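Local atomic coordinates of galectin (Xenopus laevis, PDB entry 3WUD), a protein that binds beta-galactosides such as lactose and, as a proto-type galectin of frog skin, pairs one carbohydrate-recognition domain with a second copy. Residues Leu20-Phe25 with Leu123-Ile128; Ala86-Cys91 with Lys102-Gln107; Phe92-Asp97 with Phe111-Pro116; Phe12-Gly17 with Asp118-Leu123. All coordinates share one frame; numbering follows the deposited sequence.

Contact 1 of 4, residues Leu20-Phe25 with Leu123-Ile128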
# COMPACT_ATOMS: atom_id res chain seq x y z
N LEU A 20 6.13 -1.97 -9.85
CA LEU A 20 5.11 -1.63 -8.88
C LEU A 20 4.03 -0.94 -9.73
O LEU A 20 4.32 0.02 -10.42
CB LEU A 20 5.71 -0.70 -7.82
CG LEU A 20 4.73 -0.16 -6.75
CD1 LEU A 20 5.42 0.50 -5.58
CD2 LEU A 20 3.75 0.87 -7.33
N GLU A 21 2.86 -1.52 -9.75
CA GLU A 21 1.71 -0.92 -10.45
C GLU A 21 0.83 -0.22 -9.49
O GLU A 21 0.47 -0.78 -8.47
CB GLU A 21 0.86 -1.99 -11.14
CG GLU A 21 -0.32 -1.35 -11.88
CD GLU A 21 -1.49 -2.29 -12.09
OE1 GLU A 21 -2.68 -1.86 -11.90
OE2 GLU A 21 -1.22 -3.45 -12.45
N LEU A 22 0.46 1.03 -9.80
CA LEU A 22 -0.46 1.81 -8.97
C LEU A 22 -1.72 2.14 -9.80
O LEU A 22 -1.60 2.54 -10.94
CB LEU A 22 0.17 3.12 -8.50
CG LEU A 22 -0.54 3.87 -7.37
CD1 LEU A 22 0.42 4.39 -6.33
CD2 LEU A 22 -1.42 5.03 -7.88
N LYS A 23 -2.89 1.92 -9.21
CA LYS A 23 -4.15 2.35 -9.80
C LYS A 23 -4.80 3.32 -8.83
O LYS A 23 -4.87 3.07 -7.64
CB LYS A 23 -5.05 1.13 -10.08
CG LYS A 23 -6.33 1.46 -10.85
CD LYS A 23 -7.10 0.19 -11.20
CE LYS A 23 -6.56 -0.46 -12.44
NZ LYS A 23 -7.40 -1.66 -12.82
N GLY A 24 -5.37 4.42 -9.32
CA GLY A 24 -5.92 5.43 -8.44
C GLY A 24 -6.96 6.23 -9.21
O GLY A 24 -7.02 6.14 -10.44
N PHE A 25 -7.70 7.07 -8.49
CA PHE A 25 -8.74 7.91 -9.08
C PHE A 25 -8.32 9.37 -8.99
O PHE A 25 -7.98 9.83 -7.94
CB PHE A 25 -10.12 7.72 -8.41
CG PHE A 25 -11.25 8.46 -9.13
CD1 PHE A 25 -12.01 7.82 -10.10
CD2 PHE A 25 -11.53 9.77 -8.81
CE1 PHE A 25 -13.03 8.50 -10.76
CE2 PHE A 25 -12.57 10.47 -9.46
CZ PHE A 25 -13.29 9.83 -10.43
N LEU A 123 7.09 4.70 -0.90
CA LEU A 123 6.13 5.22 -1.84
C LEU A 123 5.29 6.30 -1.16
O LEU A 123 4.82 6.16 -0.01
CB LEU A 123 5.22 4.11 -2.29
CG LEU A 123 4.00 4.51 -3.14
CD1 LEU A 123 2.79 5.26 -2.58
CD2 LEU A 123 4.37 5.14 -4.42
N SER A 124 5.07 7.40 -1.84
CA SER A 124 4.01 8.30 -1.33
C SER A 124 3.23 8.88 -2.50
O SER A 124 3.67 8.90 -3.62
CB SER A 124 4.53 9.41 -0.41
OG SER A 124 5.39 10.31 -1.11
N MET A 125 2.04 9.35 -2.24
CA MET A 125 1.28 9.93 -3.34
C MET A 125 0.37 11.02 -2.81
O MET A 125 -0.02 11.03 -1.62
CB MET A 125 0.53 8.86 -4.08
CG MET A 125 -0.52 8.18 -3.23
SD MET A 125 -1.11 6.68 -4.02
CE MET A 125 -2.79 7.05 -4.47
N ASP A 126 -0.01 11.93 -3.69
CA ASP A 126 -0.75 13.11 -3.29
C ASP A 126 -1.62 13.51 -4.50
O ASP A 126 -1.18 13.42 -5.63
CB ASP A 126 0.23 14.22 -2.90
CG ASP A 126 -0.44 15.46 -2.28
OD1 ASP A 126 -1.55 15.40 -1.63
OD2 ASP A 126 0.18 16.52 -2.44
N GLY A 127 -2.86 13.87 -4.27
CA GLY A 127 -3.71 14.35 -5.35
C GLY A 127 -4.43 13.26 -6.16
O GLY A 127 -5.10 13.57 -7.15
N ILE A 128 -4.25 12.01 -5.74
CA ILE A 128 -4.82 10.87 -6.43
C ILE A 128 -5.28 9.89 -5.35
O ILE A 128 -4.55 9.65 -4.43
CB ILE A 128 -3.81 10.23 -7.48
CG1 ILE A 128 -4.46 9.04 -8.18
CG2 ILE A 128 -2.47 9.84 -6.87
CD1 ILE A 128 -3.59 8.46 -9.28

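Contact 2 of 4, residues Ala86-Cys91 with Lys102-Gln107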
# COMPACT_ATOMS: atom_id res chain seq x y z
N ALA A 86 -11.31 10.45 -13.40
CA ALA A 86 -11.15 9.14 -13.98
C ALA A 86 -10.09 8.36 -13.24
O ALA A 86 -9.21 8.94 -12.62
CB ALA A 86 -10.73 9.25 -15.44
N GLU A 87 -10.16 7.05 -13.40
CA GLU A 87 -9.13 6.13 -12.95
C GLU A 87 -7.92 6.15 -13.89
O GLU A 87 -8.06 6.41 -15.11
CB GLU A 87 -9.72 4.72 -12.87
CG GLU A 87 -8.99 3.78 -11.92
CD GLU A 87 -9.90 2.66 -11.40
OE1 GLU A 87 -10.52 1.98 -12.22
OE2 GLU A 87 -10.02 2.49 -10.19
N THR A 88 -6.74 5.93 -13.32
CA THR A 88 -5.54 5.73 -14.09
C THR A 88 -4.72 4.62 -13.44
O THR A 88 -4.91 4.36 -12.30
CB THR A 88 -4.73 7.01 -14.25
OG1 THR A 88 -3.69 6.76 -15.23
CG2 THR A 88 -4.15 7.46 -12.88
N SER A 89 -3.85 3.97 -14.21
CA SER A 89 -2.92 2.95 -13.72
C SER A 89 -1.55 3.22 -14.32
O SER A 89 -1.43 3.56 -15.52
CB SER A 89 -3.42 1.53 -14.06
OG SER A 89 -3.37 1.33 -15.43
N ILE A 90 -0.50 3.19 -13.51
CA ILE A 90 0.87 3.42 -13.98
C ILE A 90 1.76 2.31 -13.40
O ILE A 90 1.54 1.95 -12.20
CB ILE A 90 1.36 4.82 -13.50
CG1 ILE A 90 0.39 5.94 -13.95
CG2 ILE A 90 2.80 5.10 -13.93
CD1 ILE A 90 -0.22 6.70 -12.81
N CYS A 91 2.75 1.80 -14.18
CA CYS A 91 3.75 0.79 -13.65
C CYS A 91 5.11 1.46 -13.63
O CYS A 91 5.56 2.10 -14.58
CB CYS A 91 3.87 -0.61 -14.38
SG CYS A 91 4.11 -1.95 -13.13
N LYS A 102 5.59 3.11 -17.18
CA LYS A 102 4.66 2.51 -18.22
C LYS A 102 3.25 2.99 -17.95
O LYS A 102 2.68 2.77 -16.88
CB LYS A 102 4.74 0.96 -18.18
CG LYS A 102 6.10 0.36 -18.12
CD LYS A 102 6.00 -1.17 -18.08
CE LYS A 102 7.29 -1.81 -17.63
NZ LYS A 102 7.01 -3.13 -17.02
N LEU A 103 2.66 3.65 -18.95
CA LEU A 103 1.39 4.26 -18.87
C LEU A 103 0.32 3.33 -19.49
O LEU A 103 0.66 2.37 -20.26
CB LEU A 103 1.42 5.59 -19.56
CG LEU A 103 2.48 6.56 -18.98
CD1 LEU A 103 2.56 7.82 -19.81
CD2 LEU A 103 2.20 6.84 -17.50
N SER A 104 -0.92 3.64 -19.14
CA SER A 104 -2.11 2.84 -19.44
C SER A 104 -2.37 2.71 -20.92
O SER A 104 -2.98 1.74 -21.33
CB SER A 104 -3.36 3.47 -18.78
OG SER A 104 -3.59 4.85 -19.21
N ASP A 105 -1.95 3.67 -21.72
CA ASP A 105 -2.10 3.65 -23.17
C ASP A 105 -0.90 3.05 -23.91
O ASP A 105 -0.74 3.23 -25.09
CB ASP A 105 -2.43 5.09 -23.68
CG ASP A 105 -1.23 6.04 -23.58
OD1 ASP A 105 -1.20 7.13 -24.23
OD2 ASP A 105 -0.27 5.69 -22.88
N GLY A 106 -0.01 2.35 -23.19
CA GLY A 106 1.15 1.79 -23.76
C GLY A 106 2.39 2.67 -23.88
O GLY A 106 3.48 2.15 -24.16
N GLN A 107 2.26 3.98 -23.72
CA GLN A 107 3.41 4.88 -23.81
C GLN A 107 4.28 4.67 -22.60
O GLN A 107 3.76 4.41 -21.55
CB GLN A 107 2.93 6.32 -23.91
CG GLN A 107 2.17 6.52 -25.20
CD GLN A 107 2.43 7.88 -25.81
OE1 GLN A 107 3.50 8.12 -26.41
NE2 GLN A 107 1.46 8.78 -25.65
O HOH W 1 -4.06 6.77 -17.70
O HOH W 2 -1.40 5.95 -17.19

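Contact 3 of 4, residues Phe92-Asp97 with Phe111-Pro116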
# COMPACT_ATOMS: atom_id res chain seq x y z
N PHE A 92 5.79 1.29 -12.53
CA PHE A 92 7.18 1.74 -12.37
C PHE A 92 8.08 0.52 -12.32
O PHE A 92 7.94 -0.23 -11.41
CB PHE A 92 7.29 2.57 -11.10
CG PHE A 92 6.35 3.76 -11.08
CD1 PHE A 92 6.81 5.02 -11.44
CD2 PHE A 92 5.07 3.60 -10.59
CE1 PHE A 92 5.94 6.11 -11.38
CE2 PHE A 92 4.22 4.66 -10.55
CZ PHE A 92 4.66 5.92 -10.95
N GLU A 93 8.93 0.32 -13.34
CA GLU A 93 9.80 -0.84 -13.43
C GLU A 93 11.18 -0.39 -13.02
O GLU A 93 11.68 0.63 -13.54
CB GLU A 93 9.83 -1.38 -14.86
CG GLU A 93 10.88 -2.46 -15.06
CD GLU A 93 10.95 -2.95 -16.50
OE1 GLU A 93 9.90 -2.98 -17.15
OE2 GLU A 93 12.07 -3.32 -16.95
N TYR A 94 11.77 -1.13 -12.10
CA TYR A 94 13.13 -0.84 -11.59
C TYR A 94 14.25 -1.61 -12.33
O TYR A 94 14.33 -2.84 -12.26
CB TYR A 94 13.14 -1.13 -10.07
CG TYR A 94 14.44 -0.96 -9.30
CD1 TYR A 94 15.56 -0.28 -9.83
CD2 TYR A 94 14.55 -1.48 -8.04
CE1 TYR A 94 16.75 -0.17 -9.09
CE2 TYR A 94 15.71 -1.39 -7.33
CZ TYR A 94 16.80 -0.71 -7.83
OH TYR A 94 17.98 -0.66 -7.06
N GLN A 95 15.07 -0.87 -13.09
CA GLN A 95 16.32 -1.38 -13.67
C GLN A 95 17.53 -0.73 -13.03
O GLN A 95 17.41 0.25 -12.28
CB GLN A 95 16.32 -1.17 -15.21
CG GLN A 95 15.18 -1.92 -15.92
CD GLN A 95 15.30 -3.45 -15.73
OE1 GLN A 95 16.40 -3.98 -15.49
NE2 GLN A 95 14.19 -4.16 -15.83
N ALA A 96 18.69 -1.32 -13.30
CA ALA A 96 19.91 -0.94 -12.62
C ALA A 96 20.08 0.57 -12.47
O ALA A 96 20.25 1.04 -11.34
CB ALA A 96 21.12 -1.54 -13.35
N ASP A 97 19.96 1.29 -13.60
CA ASP A 97 20.28 2.76 -13.71
C ASP A 97 19.14 3.66 -14.17
O ASP A 97 19.33 4.85 -14.48
CB ASP A 97 21.52 2.96 -14.66
CG ASP A 97 21.24 2.63 -16.15
OD1 ASP A 97 20.12 2.26 -16.58
OD2 ASP A 97 22.21 2.72 -16.93
N PHE A 111 13.45 7.23 -16.74
CA PHE A 111 13.95 8.26 -15.85
C PHE A 111 15.21 7.78 -15.15
O PHE A 111 15.21 6.74 -14.55
CB PHE A 111 12.86 8.67 -14.81
CG PHE A 111 13.25 9.88 -13.98
CD1 PHE A 111 13.14 11.17 -14.50
CD2 PHE A 111 13.68 9.73 -12.67
CE1 PHE A 111 13.50 12.27 -13.75
CE2 PHE A 111 14.10 10.84 -11.92
CZ PHE A 111 13.99 12.11 -12.46
N PRO A 112 16.29 8.54 -15.22
CA PRO A 112 17.52 8.05 -14.69
C PRO A 112 17.55 7.93 -13.16
O PRO A 112 16.94 8.72 -12.44
CB PRO A 112 18.53 9.07 -15.19
CG PRO A 112 17.79 10.32 -15.32
CD PRO A 112 16.42 9.91 -15.74
N ILE A 113 18.29 6.95 -12.65
CA ILE A 113 18.46 6.80 -11.21
C ILE A 113 19.83 7.41 -10.88
O ILE A 113 20.85 6.97 -11.43
CB ILE A 113 18.46 5.33 -10.72
CG1 ILE A 113 17.09 4.64 -10.85
CG2 ILE A 113 18.86 5.32 -9.26
CD1 ILE A 113 17.16 3.14 -10.55
N ARG A 114 19.79 8.38 -9.97
CA ARG A 114 20.80 9.42 -9.76
C ARG A 114 21.45 9.29 -8.40
O ARG A 114 22.22 10.18 -7.94
CB ARG A 114 20.05 10.78 -9.75
CG ARG A 114 19.47 11.12 -11.12
CD ARG A 114 18.58 12.38 -11.04
NE ARG A 114 18.39 12.92 -12.35
CZ ARG A 114 17.47 13.87 -12.65
NH1 ARG A 114 16.68 14.37 -11.72
NH2 ARG A 114 17.42 14.32 -13.87
N MET A 115 21.07 8.24 -7.71
CA MET A 115 21.40 8.13 -6.30
C MET A 115 21.64 6.66 -6.00
O MET A 115 21.21 5.80 -6.78
CB MET A 115 20.34 8.72 -5.39
CG MET A 115 18.96 8.04 -5.34
SD MET A 115 17.82 8.88 -4.20
CE MET A 115 17.51 10.32 -5.21
N PRO A 116 22.37 6.39 -4.89
CA PRO A 116 22.62 5.03 -4.50
C PRO A 116 21.34 4.37 -4.09
O PRO A 116 20.56 4.95 -3.33
CB PRO A 116 23.55 5.14 -3.29
CG PRO A 116 23.93 6.57 -3.17
CD PRO A 116 22.93 7.36 -3.93

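Contact 4 of 4, residues Phe12-Gly17 with Asp118-Leu123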
# COMPACT_ATOMS: atom_id res chain seq x y z
N PHE A 12 8.10 -1.89 2.17
CA PHE A 12 7.93 -2.94 1.16
C PHE A 12 9.32 -3.05 0.49
O PHE A 12 10.23 -2.28 0.76
CB PHE A 12 6.80 -2.59 0.19
CG PHE A 12 7.07 -1.35 -0.65
CD1 PHE A 12 7.58 -1.45 -1.94
CD2 PHE A 12 6.82 -0.05 -0.13
CE1 PHE A 12 7.87 -0.34 -2.71
CE2 PHE A 12 7.14 1.05 -0.87
CZ PHE A 12 7.67 0.91 -2.18
N SER A 13 9.53 -4.00 -0.40
CA SER A 13 10.77 -4.02 -1.22
C SER A 13 10.51 -4.30 -2.67
O SER A 13 10.10 -5.40 -3.07
CB SER A 13 11.90 -4.93 -0.67
OG SER A 13 11.40 -6.06 -0.05
N LEU A 14 10.74 -3.27 -3.48
CA LEU A 14 10.74 -3.40 -4.90
C LEU A 14 12.16 -3.58 -5.36
O LEU A 14 12.99 -2.67 -5.22
CB LEU A 14 10.13 -2.15 -5.59
CG LEU A 14 9.98 -2.09 -7.09
CD1 LEU A 14 9.02 -3.20 -7.55
CD2 LEU A 14 9.47 -0.72 -7.56
N LYS A 15 12.46 -4.75 -5.94
CA LYS A 15 13.86 -5.10 -6.33
C LYS A 15 14.10 -4.89 -7.80
O LYS A 15 13.17 -4.81 -8.56
CB LYS A 15 14.18 -6.59 -5.94
CG LYS A 15 14.28 -6.80 -4.43
CD LYS A 15 14.58 -8.25 -4.04
CE LYS A 15 13.31 -9.08 -3.88
NZ LYS A 15 12.41 -9.16 -5.08
N GLN A 16 15.35 -4.84 -8.24
CA GLN A 16 15.60 -4.74 -9.68
C GLN A 16 14.95 -5.80 -10.49
O GLN A 16 14.92 -6.98 -10.12
CB GLN A 16 17.08 -4.80 -10.00
CG GLN A 16 17.76 -3.51 -9.83
CD GLN A 16 19.19 -3.67 -10.27
OE1 GLN A 16 19.48 -4.20 -11.35
NE2 GLN A 16 20.08 -3.29 -9.40
N GLY A 17 14.46 -5.37 -11.64
CA GLY A 17 13.76 -6.23 -12.57
C GLY A 17 12.29 -6.39 -12.32
O GLY A 17 11.64 -7.07 -13.09
N ASP A 118 19.66 0.19 -3.41
CA ASP A 118 19.66 -1.29 -3.36
C ASP A 118 18.23 -1.71 -3.80
O ASP A 118 18.03 -2.27 -4.87
CB ASP A 118 20.04 -1.71 -1.90
CG ASP A 118 19.99 -3.24 -1.64
OD1 ASP A 118 20.61 -4.01 -2.40
OD2 ASP A 118 19.38 -3.64 -0.61
N THR A 119 17.27 -1.52 -2.89
CA THR A 119 15.84 -1.76 -3.10
C THR A 119 15.04 -0.44 -2.95
O THR A 119 15.44 0.42 -2.14
CB THR A 119 15.37 -2.69 -1.98
OG1 THR A 119 16.26 -3.81 -1.96
CG2 THR A 119 14.07 -3.22 -2.25
N ILE A 120 13.95 -0.34 -3.71
CA ILE A 120 12.92 0.67 -3.42
C ILE A 120 12.03 0.21 -2.28
O ILE A 120 11.36 -0.84 -2.36
CB ILE A 120 12.15 1.06 -4.67
CG1 ILE A 120 13.13 1.81 -5.61
CG2 ILE A 120 10.91 1.91 -4.31
CD1 ILE A 120 12.71 1.94 -7.03
N THR A 121 11.99 1.06 -1.26
CA THR A 121 11.25 0.75 -0.04
C THR A 121 10.21 1.80 0.38
O THR A 121 9.60 1.63 1.41
CB THR A 121 12.23 0.52 1.13
OG1 THR A 121 12.93 1.76 1.38
CG2 THR A 121 13.15 -0.63 0.76
N PHE A 122 10.04 2.85 -0.39
CA PHE A 122 9.18 3.93 -0.02
C PHE A 122 8.33 4.43 -1.19
O PHE A 122 8.84 4.59 -2.28
CB PHE A 122 10.00 5.11 0.53
CG PHE A 122 9.16 6.32 0.96
CD1 PHE A 122 8.91 7.35 0.09
CD2 PHE A 122 8.68 6.41 2.25
CE1 PHE A 122 8.22 8.48 0.47
CE2 PHE A 122 7.97 7.54 2.66
CZ PHE A 122 7.69 8.53 1.75
N LEU A 123 7.09 4.70 -0.90
CA LEU A 123 6.13 5.22 -1.84
C LEU A 123 5.29 6.30 -1.16
O LEU A 123 4.82 6.16 -0.01
CB LEU A 123 5.22 4.11 -2.29
CG LEU A 123 4.00 4.51 -3.14
CD1 LEU A 123 2.79 5.26 -2.58
CD2 LEU A 123 4.37 5.14 -4.42
O HOH W 3 17.27 -5.07 -6.27

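Contact 1 of 4, residues Leu20-Phe25 with Leu123-Ile128
L22 swings its CG anti to the backbone N (chi1 -166°), which lays both methyls against M125, a residue whose own CG is wedged between its backbone N and carbonyl carbon (chi1 64°). The M125 chain then bends at chi3 (-111°), turning the thioether across the leucine fork: M125 SD sits 3.6 Å from L22 CD1, and M125 CE reaches L22 CD2 at 4.2 Å. L123 only brushes the same fork, L123 CD2 lying 4.5 Å from L22 CD1.

Strand 19-26 belongs to the five-stranded sheet of the galectin beta-sandwich and strand 120-126 to the six-stranded one, so these meetings run between the sheets; no hydrogen bond links the two segments, which run in roughly the same direction. L130 and I133 add to the layer around M125 and L22, while L37 touches both L20 and L123.

Past D126 the chain turns through G127, whose positive phi suits glycine, and I128 starts the passage to the other sheet. Its ethyl arm runs along the backbone of strand 19-26, with I128 CD1 3.9 Å from G24 CA and I128 CG1 3.6 Å from F25 O. G24 has no side chain to compete for that place. I128 CD1 also approaches L22 CD2, at 4.3 Å, and T88 flanks I128 from the neighbouring strand.

Contact 2 of 4, residues Ala86-Cys91 with Lys102-Gln107
C91 and K102 form an antiparallel hydrogen-bonded pair with two nearly straight bonds, both in the carbonyl planes. C91 N reaches K102 O at 2.9 Å (171°). K102 N returns to C91 O at 2.8 Å (166°). Toward S89 and S104 the strands draw apart, and a water enters the gap: it donates to S89 O at 2.9 Å and accepts from S104 N at 3.1 Å, standing in for a direct backbone bond. Strand 86-95 and strand 98-103 make up a beta hairpin of the five-stranded sheet. Past K102 the second segment reverses through a type I beta turn from L103 to G106, with G106 N bonded to L103 O at 3.0 Å. An Asx turn overlaps it: D105 OD2 takes the backbone N of Q107 at 3.2 Å, from above the carboxylate plane. The positive phi of G106 favours glycine at the end of the turn.

I90 and L103 project together from one face. The CG2 branch of I90, set anti to its own N, comes within 4.0 Å of L103 CD2, and both residues touch F48 of the opposite sheet. C91 and K102 project from the other face. There C91, modelled in two conformers, forms the disulfide with C19, a residue that K102 also touches. The K102 chain runs out extended beyond CG, and its NZ makes a salt bridge with E93 two residues along the partner strand. S104 CB lies 4.0 Å from S89 OG, at the exposed turn.

Contact 3 of 4, residues Phe92-Asp97 with Phe111-Pro116
D97 O receives the backbone N of I113 at 3.0 Å, the one hydrogen bond that joins these two segments. The N-H points almost straight at the oxygen (170°), yet it arrives from well above the carbonyl plane, with a C=O...N angle of 118°, so the bond does not follow a lone pair. P112 CA lies against the same oxygen, 3.7 Å from D97 O.

I113 holds the apolar part of the contact. Its CG1 stands anti to the carbonyl carbon (chi1 -68°), and from there the extended ethyl arm carries CD1 into the bend of the 92-97 segment. I113 CD1 ends 3.4 Å from Q95 O and 3.6 Å from Y94 CE1, approaching the tyrosine ring obliquely; the two side chains are crossed at about a right angle. A96 O lies 3.8 Å from I113 CD1. The tyrosine is steadied at its far end, where Y94 OH is hydrogen-bonded to D118 O, and V45 of strand 43-51 touches I113 as well.

Next to the contact, P112 CD rests over one face of the F111 ring, and F111 CZ in turn lies over a face of the R114 guanidinium, 3.6 Å from its plane. R114 NH1 bonds to S65 OG and T73 O and, weakly, to N64 OD1. N64 lines the glycan pocket, so R114 probably lies in the second shell of the carbohydrate-binding site of this galectin sandwich.

Contact 4 of 4, residues Phe12-Gly17 with Asp118-Leu123
F12 lays its ring against the backbone of the 120-123 strand. T121 CA sits over one face, 4.1 Å above the ring plane and offset toward the rim, while the N of L123 lies at the edge, in plane. Placing CG between the backbone N and carbonyl carbon (chi1 64°) directs the ring along the strand, where F12 CZ meets I120 CG2 at 4.0 Å and F12 CE2 meets L123 CB at 3.9 Å. F12 and I120 run side by side.

This fit is kept in register by the antiparallel hydrogen-bonded pair of L14 and I120. L14 N reaches I120 O at 2.7 Å and almost straight (175°); the return bond, I120 N to L14 O at 2.9 Å, is more bent. L14 CB and I120 CB touch at 3.9 Å, and T121 CA gives a CA-H...O contact to F12 O at 3.3 Å. Farther along, a water bridges the Q16 N and the D118 O, the latter also bonded to Y94 OH.

The short axes of strands 12-14 and 120-123 diverge strongly from antiparallel, at 118°. F12 also packs on M7 of the second subunit. Within strand 120-126, T121 and F122 both face G38, a classic beta bulge in the six-stranded sheet of the galectin sandwich.

In the fold
Contact 1 is the buried one, made of apolar side chains between the two sheets, without a hydrogen bond across it. Contacts 2 and 4 are partly buried and depend on backbone pairing, with two direct bonds each: one within the five-stranded sheet, the other between strand 12-14 and strand 120-126, which contact 1 also uses; the two share L123. Contact 3, with a single backbone bond, lies at the surface, where loops take over from strand 86-95, the strand it has in common with contact 2. Y94 joins contact 3 to contact 4, its backbone O meeting G17 N. L20 of contact 1 packs on L14 and F12 of contact 4.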